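Local coordinates for protein OLD nuclease (Thermus scotoductus, PDB 6P74) that degrades linear and supercoiled double-stranded DNA from 5' to 3', nicks circular DNA, and carries a DNA-stimulated ATPase domain, at residues A[287-299]-A[307-319]. Residues are numbered along the deposited sequence; the frame is centred on the assembly and turned at random.
With SO4 (sulfate ion), chain J.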
loop_
_atom_site.group_PDB
_atom_site.type_symbol
_atom_site.label_atom_id
_atom_site.label_comp_id
_atom_site.label_asym_id
_atom_site.label_seq_id
_atom_site.Cartn_x
_atom_site.Cartn_y
_atom_site.Cartn_z
ATOM N N GLN A 287 24.002 -9.590 7.052
ATOM C CA GLN A 287 23.063 -9.124 8.057
ATOM C C GLN A 287 23.774 -8.894 9.371
ATOM O O GLN A 287 23.493 -7.922 10.082
ATOM C CB GLN A 287 21.932 -10.130 8.228
ATOM C CG GLN A 287 21.076 -10.353 6.981
ATOM C CD GLN A 287 20.069 -11.466 7.227
ATOM O OE1 GLN A 287 19.547 -11.603 8.334
ATOM N NE2 GLN A 287 19.821 -12.283 6.213
ATOM N N ARG A 288 24.732 -9.757 9.686
ATOM C CA ARG A 288 25.510 -9.557 10.896
ATOM C C ARG A 288 26.346 -8.299 10.793
ATOM O O ARG A 288 26.441 -7.527 11.752
ATOM C CB ARG A 288 26.383 -10.781 11.169
ATOM C CG ARG A 288 25.653 -11.839 11.967
ATOM C CD ARG A 288 26.514 -13.091 12.288
ATOM N NE ARG A 288 26.183 -14.210 11.403
ATOM C CZ ARG A 288 25.227 -15.110 11.636
ATOM N NH1 ARG A 288 24.494 -15.067 12.755
ATOM N NH2 ARG A 288 25.014 -16.069 10.745
ATOM N N TYR A 289 26.947 -8.065 9.632
ATOM C CA TYR A 289 27.736 -6.854 9.449
ATOM C C TYR A 289 26.854 -5.603 9.567
ATOM O O TYR A 289 27.187 -4.659 10.282
ATOM C CB TYR A 289 28.460 -6.939 8.097
ATOM C CG TYR A 289 29.319 -5.753 7.783
ATOM C CD1 TYR A 289 28.757 -4.602 7.284
ATOM C CD2 TYR A 289 30.691 -5.785 7.981
ATOM C CE1 TYR A 289 29.519 -3.504 6.998
ATOM C CE2 TYR A 289 31.476 -4.684 7.692
ATOM C CZ TYR A 289 30.869 -3.540 7.204
ATOM O OH TYR A 289 31.598 -2.411 6.907
ATOM N N PHE A 290 25.688 -5.610 8.917
ATOM C CA PHE A 290 24.784 -4.465 8.965
ATOM C C PHE A 290 24.301 -4.190 10.395
ATOM O O PHE A 290 24.342 -3.047 10.874
ATOM C CB PHE A 290 23.614 -4.725 8.006
ATOM C CG PHE A 290 22.821 -3.499 7.632
ATOM C CD1 PHE A 290 23.353 -2.219 7.795
ATOM C CD2 PHE A 290 21.538 -3.628 7.116
ATOM C CE1 PHE A 290 22.607 -1.099 7.457
ATOM C CE2 PHE A 290 20.793 -2.509 6.765
ATOM C CZ PHE A 290 21.318 -1.247 6.943
ATOM N N TYR A 291 23.843 -5.231 11.096
ATOM C CA TYR A 291 23.374 -5.059 12.467
ATOM C C TYR A 291 24.459 -4.461 13.359
ATOM O O TYR A 291 24.203 -3.524 14.121
ATOM C CB TYR A 291 22.893 -6.396 13.035
ATOM C CG TYR A 291 22.370 -6.323 14.462
ATOM C CD1 TYR A 291 21.278 -5.532 14.787
ATOM C CD2 TYR A 291 22.967 -7.058 15.481
ATOM C CE1 TYR A 291 20.796 -5.462 16.098
ATOM C CE2 TYR A 291 22.486 -6.999 16.788
ATOM C CZ TYR A 291 21.400 -6.203 17.085
ATOM O OH TYR A 291 20.925 -6.149 18.378
ATOM N N ARG A 292 25.674 -5.004 13.294
ATOM C CA ARG A 292 26.767 -4.446 14.089
ATOM C C ARG A 292 26.988 -2.976 13.760
ATOM O O ARG A 292 27.277 -2.161 14.646
ATOM C CB ARG A 292 28.044 -5.236 13.843
ATOM C CG ARG A 292 29.114 -4.975 14.888
ATOM C CD ARG A 292 30.475 -4.770 14.255
ATOM N NE ARG A 292 30.488 -3.594 13.389
ATOM C CZ ARG A 292 30.836 -2.372 13.789
ATOM N NH1 ARG A 292 31.201 -2.165 15.057
ATOM N NH2 ARG A 292 30.813 -1.357 12.922
ATOM N N LEU A 293 26.851 -2.621 12.484
ATOM C CA LEU A 293 27.027 -1.243 12.057
ATOM C C LEU A 293 25.922 -0.353 12.611
ATOM O O LEU A 293 26.194 0.751 13.098
ATOM C CB LEU A 293 27.063 -1.201 10.532
ATOM C CG LEU A 293 27.356 0.057 9.751
ATOM C CD1 LEU A 293 27.485 -0.358 8.315
ATOM C CD2 LEU A 293 26.214 1.004 9.902
ATOM N N LEU A 294 24.674 -0.817 12.544
ATOM C CA LEU A 294 23.572 -0.029 13.069
ATOM C C LEU A 294 23.699 0.145 14.576
ATOM O O LEU A 294 23.454 1.240 15.101
ATOM C CB LEU A 294 22.241 -0.679 12.690
ATOM C CG LEU A 294 21.964 -0.609 11.184
ATOM C CD1 LEU A 294 20.804 -1.501 10.787
ATOM C CD2 LEU A 294 21.707 0.832 10.732
ATOM N N CYS A 295 24.140 -0.904 15.280
ATOM C CA CYS A 295 24.296 -0.802 16.727
ATOM C C CYS A 295 25.410 0.163 17.109
ATOM O O CYS A 295 25.288 0.889 18.102
ATOM C CB CYS A 295 24.574 -2.173 17.337
ATOM S SG CYS A 295 23.188 -3.305 17.326
ATOM N N GLU A 296 26.527 0.167 16.375
ATOM C CA GLU A 296 27.572 1.123 16.720
ATOM C C GLU A 296 27.069 2.557 16.554
ATOM O O GLU A 296 27.312 3.413 17.412
ATOM C CB GLU A 296 28.835 0.883 15.893
ATOM C CG GLU A 296 30.025 1.720 16.399
ATOM C CD GLU A 296 31.242 1.717 15.472
ATOM O OE1 GLU A 296 31.353 0.814 14.619
ATOM O OE2 GLU A 296 32.097 2.628 15.600
ATOM N N MET A 297 26.319 2.829 15.483
ATOM C CA MET A 297 25.853 4.194 15.246
ATOM C C MET A 297 24.807 4.613 16.270
ATOM O O MET A 297 24.783 5.773 16.705
ATOM C CB MET A 297 25.295 4.317 13.836
ATOM C CG MET A 297 26.235 3.805 12.777
ATOM S SD MET A 297 26.041 4.677 11.222
ATOM C CE MET A 297 24.368 4.270 10.768
ATOM N N ALA A 298 23.923 3.691 16.655
ATOM C CA ALA A 298 22.947 4.004 17.689
ATOM C C ALA A 298 23.621 4.232 19.039
ATOM O O ALA A 298 23.285 5.183 19.753
ATOM C CB ALA A 298 21.912 2.889 17.788
ATOM N N ASP A 299 24.576 3.374 19.402
ATOM C CA ASP A 299 25.214 3.484 20.713
ATOM C C ASP A 299 26.084 4.734 20.809
ATOM O O ASP A 299 26.102 5.412 21.844
ATOM C CB ASP A 299 26.048 2.232 20.987
ATOM C CG ASP A 299 25.197 0.985 21.205
ATOM O OD1 ASP A 299 23.957 1.117 21.339
ATOM O OD2 ASP A 299 25.771 -0.127 21.235
ATOM N N TYR A 307 13.114 -0.195 13.390
ATOM C CA TYR A 307 12.867 -1.112 12.289
ATOM C C TYR A 307 11.961 -2.265 12.699
ATOM O O TYR A 307 11.909 -2.665 13.867
ATOM C CB TYR A 307 14.180 -1.647 11.726
ATOM C CG TYR A 307 15.054 -2.355 12.724
ATOM C CD1 TYR A 307 14.843 -3.689 13.033
ATOM C CD2 TYR A 307 16.103 -1.700 13.337
ATOM C CE1 TYR A 307 15.640 -4.345 13.930
ATOM C CE2 TYR A 307 16.913 -2.345 14.225
ATOM C CZ TYR A 307 16.680 -3.675 14.518
ATOM O OH TYR A 307 17.489 -4.334 15.415
ATOM N N SER A 308 11.213 -2.760 11.717
ATOM C CA SER A 308 10.602 -4.078 11.767
ATOM C C SER A 308 11.607 -5.098 11.233
ATOM O O SER A 308 12.465 -4.776 10.408
ATOM C CB SER A 308 9.300 -4.109 10.963
ATOM O OG SER A 308 9.510 -3.812 9.587
ATOM N N THR A 309 11.525 -6.327 11.748
ATOM C CA THR A 309 12.436 -7.381 11.322
ATOM C C THR A 309 11.799 -8.748 11.510
ATOM O O THR A 309 10.946 -8.949 12.384
ATOM C CB THR A 309 13.764 -7.342 12.089
ATOM O OG1 THR A 309 14.714 -8.179 11.433
ATOM C CG2 THR A 309 13.578 -7.853 13.504
ATOM N N HIS A 310 12.231 -9.688 10.670
ATOM C CA HIS A 310 11.927 -11.106 10.812
ATOM C C HIS A 310 13.163 -11.922 11.127
ATOM O O HIS A 310 13.080 -13.154 11.192
ATOM C CB HIS A 310 11.295 -11.650 9.530
ATOM C CG HIS A 310 9.855 -11.300 9.372
ATOM N ND1 HIS A 310 8.846 -12.022 9.976
ATOM C CD2 HIS A 310 9.247 -10.311 8.674
ATOM C CE1 HIS A 310 7.679 -11.489 9.662
ATOM N NE2 HIS A 310 7.894 -10.451 8.872
ATOM N N SER A 311 14.299 -11.277 11.291
ATOM C CA SER A 311 15.583 -11.944 11.376
ATOM C C SER A 311 16.037 -12.021 12.814
ATOM O O SER A 311 16.049 -10.996 13.503
ATOM C CB SER A 311 16.629 -11.199 10.557
ATOM O OG SER A 311 17.927 -11.730 10.795
ATOM N N PRO A 312 16.420 -13.197 13.314
ATOM C CA PRO A 312 17.031 -13.250 14.649
ATOM C C PRO A 312 18.390 -12.553 14.723
ATOM O O PRO A 312 18.956 -12.431 15.816
ATOM C CB PRO A 312 17.150 -14.755 14.927
ATOM C CG PRO A 312 17.143 -15.399 13.577
ATOM C CD PRO A 312 16.300 -14.519 12.687
ATOM N N ILE A 313 18.952 -12.120 13.605
ATOM C CA ILE A 313 20.227 -11.430 13.691
ATOM C C ILE A 313 20.018 -9.983 14.110
ATOM O O ILE A 313 20.832 -9.430 14.853
ATOM C CB ILE A 313 20.979 -11.570 12.358
ATOM C CG1 ILE A 313 21.449 -13.028 12.190
ATOM C CG2 ILE A 313 22.143 -10.608 12.284
ATOM C CD1 ILE A 313 21.471 -13.487 10.726
ATOM N N PHE A 314 18.898 -9.375 13.709
ATOM C CA PHE A 314 18.554 -8.005 14.082
ATOM C C PHE A 314 17.720 -7.908 15.358
ATOM O O PHE A 314 17.437 -6.795 15.824
ATOM C CB PHE A 314 17.802 -7.323 12.932
ATOM C CG PHE A 314 18.659 -7.021 11.740
ATOM C CD1 PHE A 314 18.869 -7.981 10.755
ATOM C CD2 PHE A 314 19.261 -5.775 11.603
ATOM C CE1 PHE A 314 19.672 -7.704 9.659
ATOM C CE2 PHE A 314 20.061 -5.483 10.505
ATOM C CZ PHE A 314 20.265 -6.447 9.530
ATOM N N ALA A 315 17.301 -9.022 15.939
ATOM C CA ALA A 315 16.488 -8.977 17.150
ATOM C C ALA A 315 17.258 -9.756 18.210
ATOM O O ALA A 315 17.074 -10.965 18.362
ATOM C CB ALA A 315 15.105 -9.520 16.901
ATOM N N ASP A 316 18.128 -9.045 18.928
ATOM C CA ASP A 316 19.085 -9.640 19.855
ATOM C C ASP A 316 18.486 -9.701 21.253
ATOM O O ASP A 316 18.123 -8.661 21.814
ATOM C CB ASP A 316 20.371 -8.818 19.873
ATOM C CG ASP A 316 21.551 -9.604 20.369
ATOM O OD1 ASP A 316 21.485 -10.156 21.500
ATOM O OD2 ASP A 316 22.542 -9.680 19.605
ATOM N N VAL A 317 18.416 -10.907 21.833
ATOM C CA VAL A 317 17.853 -11.011 23.176
ATOM C C VAL A 317 18.729 -10.291 24.200
ATOM O O VAL A 317 18.230 -9.828 25.229
ATOM C CB VAL A 317 17.621 -12.481 23.579
ATOM C CG1 VAL A 317 18.907 -13.160 23.618
ATOM C CG2 VAL A 317 17.033 -12.571 24.944
ATOM N N ASN A 318 20.033 -10.182 23.956
ATOM C CA ASN A 318 20.881 -9.493 24.920
ATOM C C ASN A 318 20.637 -7.998 24.903
ATOM O O ASN A 318 21.006 -7.303 25.850
ATOM C CB ASN A 318 22.354 -9.805 24.649
ATOM C CG ASN A 318 22.615 -11.305 24.554
ATOM O OD1 ASN A 318 22.825 -11.987 25.570
ATOM N ND2 ASN A 318 22.572 -11.836 23.328
ATOM N N ARG A 319 19.997 -7.493 23.867
ATOM C CA ARG A 319 19.634 -6.088 23.815
ATOM C C ARG A 319 18.120 -6.262 23.966
ATOM O O ARG A 319 17.405 -6.519 22.992
ATOM C CB ARG A 319 20.060 -5.520 22.458
ATOM C CG ARG A 319 20.303 -4.042 22.418
ATOM C CD ARG A 319 20.885 -3.658 21.062
ATOM N NE ARG A 319 22.346 -3.743 21.005
ATOM C CZ ARG A 319 23.144 -2.680 21.099
ATOM N NH1 ARG A 319 22.620 -1.461 21.242
ATOM N NH2 ARG A 319 24.461 -2.828 21.031
HETATM S S SO4 J . 26.457 -18.339 7.880
HETATM O O1 SO4 J . 26.456 -17.038 8.544
HETATM O O2 SO4 J . 27.369 -19.246 8.574
HETATM O O3 SO4 J . 26.901 -18.180 6.502
HETATM O O4 SO4 J . 25.103 -18.885 7.885
#
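Phe-314 and Tyr-291 pack against each other where helix 284-299 meets the loop that follows strand 304-308. Helix and strand belong to a beta-alpha-beta unit of the P-loop ATPase domain, with strand 272-276 as its first strand. The two rings form an offset edge-to-face pair, the edge of Tyr-291 toward the face of Phe-314, with planes at 70°. Tyr-291 CB lies over that face, 4.2 Å from the centroid of the Phe-314 ring. Phe-314 CA sits over the tyrosine ring, a reciprocal CH-pi contact. Phe-290 CD2 and Leu-294 CD1 reach the rim of the Phe-314 ring. Ile-313 O lies over one face of the Tyr-291 ring and Cys-295 SG over the opposite one, both toward the rim. With CG anti to the backbone N (chi1 -180°), the Tyr-291 ring extends beside the loop, and its OH comes 3.1 Å from Asp-316 CB. Ile-313 lies by the start of 287-299, its CG2 3.7 Å from Arg-288 CG. Its CD1 rests over one face of the Arg-288 guanidinium, whose NH2 donates to a sulfate, probably from the crystallisation liquor.

Ser-311 OG donates to Gln-287 OE1 at 2.9 Å and accepts from Ile-313 N in an ST turn. One hydroxyl thus ties loop to helix, while Gln-287 NE2 bonds to Leu-282 O. At the far end, Cys-295 SG lies over one face of the Arg-319 guanidinium, which grips Asp-299 end-on. Arg-319 NH1 meets Asp-299 OD1 at 2.9 Å and NH2 meets OD2 at 3.0 Å; each oxygen uses its syn lone pair and lies within 3° of the guanidinium plane.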